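Local atomic coordinates of putative pectin lyase (Geobacillus virus E2, PDB entry 7CHU), a protein that forms the trimeric tailspike of a deep-sea thermophilic bacteriophage and probably recognises, and may cleave, host surface polysaccharide. Residues 241-246 with 271-276; 215-220 with 251-256. All blocks are in the same frame, centred on the assembly; numbering follows the deposited sequence.

Interaction 1 of 2, residues 241-246 with 271-276; sequences YIYNGT and DSTGNR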
loop_
_atom_site.group_PDB
_atom_site.type_symbol
_atom_site.label_atom_id
_atom_site.label_comp_id
_atom_site.label_asym_id
_atom_site.label_seq_id
_atom_site.Cartn_x
_atom_site.Cartn_y
_atom_site.Cartn_z
ATOM N N TYR A 241 13.188 -15.644 9.006
ATOM C CA TYR A 241 12.930 -16.150 10.353
ATOM C C TYR A 241 12.967 -14.966 11.309
ATOM O O TYR A 241 14.004 -14.302 11.433
ATOM C CB TYR A 241 13.964 -17.208 10.734
ATOM C CG TYR A 241 13.601 -18.062 11.948
ATOM C CD1 TYR A 241 13.820 -17.608 13.259
ATOM C CD2 TYR A 241 13.064 -19.331 11.785
ATOM C CE1 TYR A 241 13.476 -18.416 14.378
ATOM C CE2 TYR A 241 12.736 -20.135 12.893
ATOM C CZ TYR A 241 12.937 -19.669 14.168
ATOM O OH TYR A 241 12.606 -20.483 15.225
ATOM N N ILE A 242 11.846 -14.684 11.962
ATOM C CA ILE A 242 11.717 -13.526 12.842
ATOM C C ILE A 242 11.556 -14.048 14.268
ATOM O O ILE A 242 10.539 -14.669 14.595
ATOM C CB ILE A 242 10.530 -12.634 12.440
ATOM C CG1 ILE A 242 10.733 -12.122 10.999
ATOM C CG2 ILE A 242 10.397 -11.493 13.449
ATOM C CD1 ILE A 242 9.446 -11.609 10.258
ATOM N N TYR A 243 12.560 -13.793 15.116
ATOM C CA TYR A 243 12.629 -14.310 16.480
ATOM C C TYR A 243 12.508 -13.160 17.483
ATOM O O TYR A 243 13.030 -12.069 17.253
ATOM C CB TYR A 243 13.970 -15.051 16.665
ATOM C CG TYR A 243 14.195 -15.763 17.980
ATOM C CD1 TYR A 243 13.161 -16.445 18.627
ATOM C CD2 TYR A 243 15.458 -15.797 18.550
ATOM C CE1 TYR A 243 13.381 -17.113 19.836
ATOM C CE2 TYR A 243 15.697 -16.460 19.750
ATOM C CZ TYR A 243 14.655 -17.119 20.390
ATOM O OH TYR A 243 14.886 -17.791 21.572
ATOM N N ASN A 244 11.808 -13.379 18.589
ATOM C CA ASN A 244 11.756 -12.288 19.557
ATOM C C ASN A 244 13.053 -12.193 20.371
ATOM O O ASN A 244 13.444 -11.087 20.768
ATOM C CB ASN A 244 10.513 -12.402 20.472
ATOM C CG ASN A 244 10.382 -13.758 21.199
ATOM O OD1 ASN A 244 10.996 -14.768 20.855
ATOM N ND2 ASN A 244 9.504 -13.774 22.187
ATOM N N GLY A 245 13.769 -13.296 20.538
ATOM C CA GLY A 245 14.911 -13.340 21.441
ATOM C C GLY A 245 14.493 -13.460 22.894
ATOM O O GLY A 245 13.314 -13.640 23.222
ATOM N N THR A 246 15.477 -13.333 23.791
ATOM C CA THR A 246 15.219 -13.599 25.198
ATOM C C THR A 246 14.902 -12.355 26.016
ATOM O O THR A 246 14.580 -12.489 27.204
ATOM C CB THR A 246 16.420 -14.313 25.833
ATOM O OG1 THR A 246 17.571 -13.491 25.670
ATOM C CG2 THR A 246 16.653 -15.649 25.165
ATOM N N ASP A 271 8.715 -16.649 15.332
ATOM C CA ASP A 271 9.036 -17.475 16.494
ATOM C C ASP A 271 9.002 -16.554 17.707
ATOM O O ASP A 271 9.811 -15.630 17.800
ATOM C CB ASP A 271 10.406 -18.131 16.302
ATOM C CG ASP A 271 10.856 -18.969 17.500
ATOM O OD1 ASP A 271 10.217 -18.955 18.584
ATOM O OD2 ASP A 271 11.899 -19.640 17.335
ATOM N N SER A 272 8.027 -16.758 18.595
ATOM C CA SER A 272 7.880 -15.930 19.790
ATOM C C SER A 272 8.228 -16.712 21.051
ATOM O O SER A 272 7.817 -16.324 22.153
ATOM C CB SER A 272 6.463 -15.367 19.903
ATOM O OG SER A 272 6.237 -14.277 19.004
ATOM N N THR A 273 8.988 -17.791 20.909
ATOM C CA THR A 273 9.276 -18.645 22.061
ATOM C C THR A 273 10.427 -18.153 22.928
ATOM O O THR A 273 10.698 -18.770 23.960
ATOM C CB THR A 273 9.601 -20.068 21.626
ATOM O OG1 THR A 273 10.816 -20.069 20.861
ATOM C CG2 THR A 273 8.423 -20.690 20.836
ATOM N N GLY A 274 11.101 -17.059 22.575
ATOM C CA GLY A 274 12.310 -16.698 23.306
ATOM C C GLY A 274 12.049 -16.168 24.708
ATOM O O GLY A 274 12.859 -16.377 25.621
ATOM N N ASN A 275 10.945 -15.456 24.895
ATOM C CA ASN A 275 10.576 -14.911 26.200
ATOM C C ASN A 275 9.108 -14.497 26.140
ATOM O O ASN A 275 8.421 -14.738 25.145
ATOM C CB ASN A 275 11.503 -13.747 26.589
ATOM C CG ASN A 275 11.137 -12.441 25.882
ATOM O OD1 ASN A 275 10.417 -11.613 26.444
ATOM N ND2 ASN A 275 11.651 -12.245 24.662
ATOM N N ARG A 276 8.624 -13.854 27.200
ATOM C CA ARG A 276 7.199 -13.567 27.304
ATOM C C ARG A 276 6.722 -12.588 26.234
ATOM O O ARG A 276 5.555 -12.629 25.829
ATOM C CB ARG A 276 6.908 -13.003 28.689
ATOM C CG ARG A 276 5.440 -12.989 29.107
ATOM C CD ARG A 276 5.329 -12.271 30.457
ATOM N NE ARG A 276 5.509 -10.819 30.331
ATOM C CZ ARG A 276 6.637 -10.141 30.563
ATOM N NH1 ARG A 276 7.749 -10.779 30.960
ATOM N NH2 ARG A 276 6.653 -8.807 30.399
HETATM O O HOH W 1 13.353 -20.265 22.075
#
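D271 and N244 carry most of this contact, a place where two successive coils of a parallel beta-helix stay paired as their strands run out into loops. The pairing ends in regular parallel fashion: D271 N donates to I242 O, and D271 O accepts from N244 N, so the backbone of D271 grips the chain on both sides of Y243. The D271 side chain is shared between coils. Its CG stands anti to the backbone N (chi1 177°), alongside the Y243 ring, with CG 3.6 Å from Y243 CD1. OD2 lies at the edge of the Y241 ring and accepts from the hydroxyl, although the very short 2.4 Å between Y241 OH and D271 OD2 is doubtful as an exact length. OD1 faces its own loop, accepting from T273 N in an Asx turn and, through its syn lone pair, from T273 OG1. These two bonds to OD1 fix the rotation of the carboxylate. A water continues the network from T273 OG1 to Y243 OH.

Beyond the strand, N244 reaches into the 271-276 loop. Its OD1 receives G274 N at 2.9 Å, in the carbonyl plane and on a lone pair, while ND2 bonds to R277 O and, weakly, to S272 O and N275 O. One amide is thus bonded to several backbone groups of the loop that follows D271. G274 fits closely here: its CA sits 3.3 Å from Y243 OH and 3.2 Å from G245 O. The G245 backbone N lies over the centre of the Y243 ring, 3.5 Å above its plane. N275 closes the far end, placing ND2 2.6 Å from G245 O; the acceptor lies in the amide plane of N275, but the donor stands 40° out of the carbonyl plane of G245.

Interaction 2 of 2, residues 215-220 with 251-256; sequences EEVWDT and NRLLFI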
loop_
_atom_site.group_PDB
_atom_site.type_symbol
_atom_site.label_atom_id
_atom_site.label_comp_id
_atom_site.label_asym_id
_atom_site.label_seq_id
_atom_site.Cartn_x
_atom_site.Cartn_y
_atom_site.Cartn_z
ATOM N N GLU A 215 16.288 -11.006 14.664
ATOM C CA GLU A 215 16.115 -11.237 16.094
ATOM C C GLU A 215 16.085 -9.902 16.814
ATOM O O GLU A 215 17.048 -9.138 16.735
ATOM C CB GLU A 215 17.239 -12.107 16.667
ATOM C CG GLU A 215 17.108 -12.268 18.180
ATOM C CD GLU A 215 18.258 -13.087 18.802
ATOM O OE1 GLU A 215 18.581 -12.858 19.987
ATOM O OE2 GLU A 215 18.825 -13.961 18.108
ATOM N N GLU A 216 14.985 -9.625 17.502
ATOM C CA GLU A 216 14.797 -8.399 18.265
ATOM C C GLU A 216 15.098 -7.155 17.429
ATOM O O GLU A 216 15.922 -6.312 17.789
ATOM C CB GLU A 216 15.639 -8.422 19.548
ATOM C CG GLU A 216 15.078 -7.474 20.610
ATOM C CD GLU A 216 16.071 -7.189 21.731
ATOM O OE1 GLU A 216 16.748 -8.156 22.194
ATOM O OE2 GLU A 216 16.174 -6.003 22.144
ATOM N N VAL A 217 14.391 -7.025 16.308
ATOM C CA VAL A 217 14.573 -5.893 15.402
ATOM C C VAL A 217 13.323 -5.026 15.455
ATOM O O VAL A 217 12.199 -5.543 15.389
ATOM C CB VAL A 217 14.882 -6.349 13.968
ATOM C CG1 VAL A 217 14.834 -5.154 13.012
ATOM C CG2 VAL A 217 16.256 -7.010 13.933
ATOM N N TRP A 218 13.524 -3.714 15.579
ATOM C CA TRP A 218 12.457 -2.740 15.757
ATOM C C TRP A 218 12.409 -1.742 14.605
ATOM O O TRP A 218 13.454 -1.297 14.108
ATOM C CB TRP A 218 12.636 -1.943 17.039
ATOM C CG TRP A 218 12.777 -2.737 18.280
ATOM C CD1 TRP A 218 12.520 -4.073 18.450
ATOM C CD2 TRP A 218 13.163 -2.234 19.563
ATOM N NE1 TRP A 218 12.732 -4.424 19.756
ATOM C CE2 TRP A 218 13.147 -3.319 20.456
ATOM C CE3 TRP A 218 13.540 -0.972 20.036
ATOM C CZ2 TRP A 218 13.490 -3.184 21.806
ATOM C CZ3 TRP A 218 13.903 -0.839 21.385
ATOM C CH2 TRP A 218 13.870 -1.934 22.247
ATOM N N ASP A 219 11.198 -1.365 14.208
ATOM C CA ASP A 219 10.957 -0.152 13.405
ATOM C C ASP A 219 11.778 -0.140 12.119
ATOM O O ASP A 219 12.474 0.826 11.797
ATOM C CB ASP A 219 11.235 1.108 14.228
ATOM C CG ASP A 219 10.353 1.221 15.478
ATOM O OD1 ASP A 219 9.118 1.320 15.349
ATOM O OD2 ASP A 219 10.884 1.270 16.610
ATOM N N THR A 220 11.697 -1.229 11.366
ATOM C CA THR A 220 12.527 -1.398 10.182
ATOM C C THR A 220 11.666 -1.619 8.942
ATOM O O THR A 220 10.780 -2.481 8.938
ATOM C CB THR A 220 13.506 -2.554 10.451
ATOM O OG1 THR A 220 14.394 -2.103 11.477
ATOM C CG2 THR A 220 14.304 -2.937 9.225
ATOM N N ASN A 251 9.341 -6.058 16.342
ATOM C CA ASN A 251 8.095 -5.337 16.141
ATOM C C ASN A 251 8.306 -4.238 15.102
ATOM O O ASN A 251 9.431 -3.773 14.881
ATOM C CB ASN A 251 7.561 -4.767 17.470
ATOM C CG ASN A 251 8.406 -3.641 17.991
ATOM O OD1 ASN A 251 8.305 -2.522 17.499
ATOM N ND2 ASN A 251 9.280 -3.932 18.972
ATOM N N ARG A 252 7.211 -3.851 14.451
ATOM C CA ARG A 252 7.232 -2.809 13.421
ATOM C C ARG A 252 8.230 -3.123 12.305
ATOM O O ARG A 252 8.920 -2.237 11.792
ATOM C CB ARG A 252 7.504 -1.442 14.049
ATOM C CG ARG A 252 6.295 -0.875 14.785
ATOM C CD ARG A 252 5.162 -0.540 13.792
ATOM N NE ARG A 252 5.562 0.521 12.879
ATOM C CZ ARG A 252 4.827 0.964 11.859
ATOM N NH1 ARG A 252 3.630 0.446 11.631
ATOM N NH2 ARG A 252 5.285 1.952 11.079
ATOM N N LEU A 253 8.329 -4.396 11.939
ATOM C CA LEU A 253 8.965 -4.798 10.690
ATOM C C LEU A 253 7.945 -4.649 9.564
ATOM O O LEU A 253 6.914 -5.330 9.582
ATOM C CB LEU A 253 9.436 -6.249 10.757
ATOM C CG LEU A 253 10.401 -6.700 11.872
ATOM C CD1 LEU A 253 10.559 -8.212 11.837
ATOM C CD2 LEU A 253 11.722 -6.042 11.674
ATOM N N LEU A 254 8.234 -3.797 8.579
ATOM C CA LEU A 254 7.305 -3.533 7.477
ATOM C C LEU A 254 7.900 -4.068 6.184
ATOM O O LEU A 254 8.863 -3.501 5.659
ATOM C CB LEU A 254 7.000 -2.041 7.353
ATOM C CG LEU A 254 5.764 -1.568 8.140
ATOM C CD1 LEU A 254 5.915 -1.689 9.677
ATOM C CD2 LEU A 254 5.330 -0.144 7.765
ATOM N N PHE A 255 7.329 -5.158 5.678
ATOM C CA PHE A 255 7.699 -5.720 4.386
ATOM C C PHE A 255 6.714 -5.183 3.352
ATOM O O PHE A 255 5.508 -5.415 3.465
ATOM C CB PHE A 255 7.665 -7.252 4.420
ATOM C CG PHE A 255 8.617 -7.878 5.416
ATOM C CD1 PHE A 255 8.306 -7.926 6.764
ATOM C CD2 PHE A 255 9.808 -8.444 4.985
ATOM C CE1 PHE A 255 9.166 -8.536 7.671
ATOM C CE2 PHE A 255 10.690 -9.038 5.884
ATOM C CZ PHE A 255 10.375 -9.074 7.239
ATOM N N ILE A 256 7.206 -4.421 2.379
ATOM C CA ILE A 256 6.342 -3.733 1.434
ATOM C C ILE A 256 6.701 -4.203 0.042
ATOM O O ILE A 256 7.865 -4.126 -0.367
ATOM C CB ILE A 256 6.454 -2.211 1.547
ATOM C CG1 ILE A 256 6.025 -1.744 2.945
ATOM C CG2 ILE A 256 5.598 -1.550 0.450
ATOM C CD1 ILE A 256 6.272 -0.231 3.182
HETATM O O HOH W 2 7.916 1.915 12.893
HETATM O O HOH W 3 9.507 -0.324 18.502
#
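Residues 217-220 and 251-254 run parallel as neighbouring coils of the beta-helix, joined by backbone bonds from N251 N to V217 O, D219 N to N251 O, T220 N to R252 O and L254 N to T220 O. The chain turns a corner at D219, and R252 has a similar backbone conformation beside it, with positive phi in both, so the two coils bend in step.

On one face of this pairing W218 and N251 meet. N251 ND2 lies over one face of the indole, 3.3 Å from W218 CD1, with amide and ring planes 30° apart; both polar ends are also bonded to N249. L253 points to the face it shares with T220, and its CD2 meets V217 CG1 at 3.5 Å, the two side chains crossing at about a right angle.

At the bend D219 OD1 packs 3.5 Å from R252 CB, while the arginine, bent at chi2 and chi3, swings its guanidinium away and lays one face against L254 CD1. The charges do not pair directly: D219 OD1 forms a salt bridge with K288 of the second subunit, and R252 NH2 bonds to G286 O of that subunit. This corner therefore helps form the trimer interface. A water joins the two, donating to D219 OD1 at 2.8 Å and accepting from R252 NE at 2.7 Å.

The two contacts illustrate how a beta-helix is built by repeated stacking of coils. Their centres lie 13 Å apart, and their segments alternate along the chain: 215-220, 241-246, 251-256, 271-276. Strand 240-243, used by interaction 1, leads through the loop 244-250 into strand 251-256, used by interaction 2. The contacts touch where Y243 O probably bonds to E216 N and I242 CG2 packs on L253 CD1. No other chain of the assembly touches the two segments of interaction 1, whereas interaction 2 reaches the second subunit, so one coil serves both the loop-bearing side and the trimer interface.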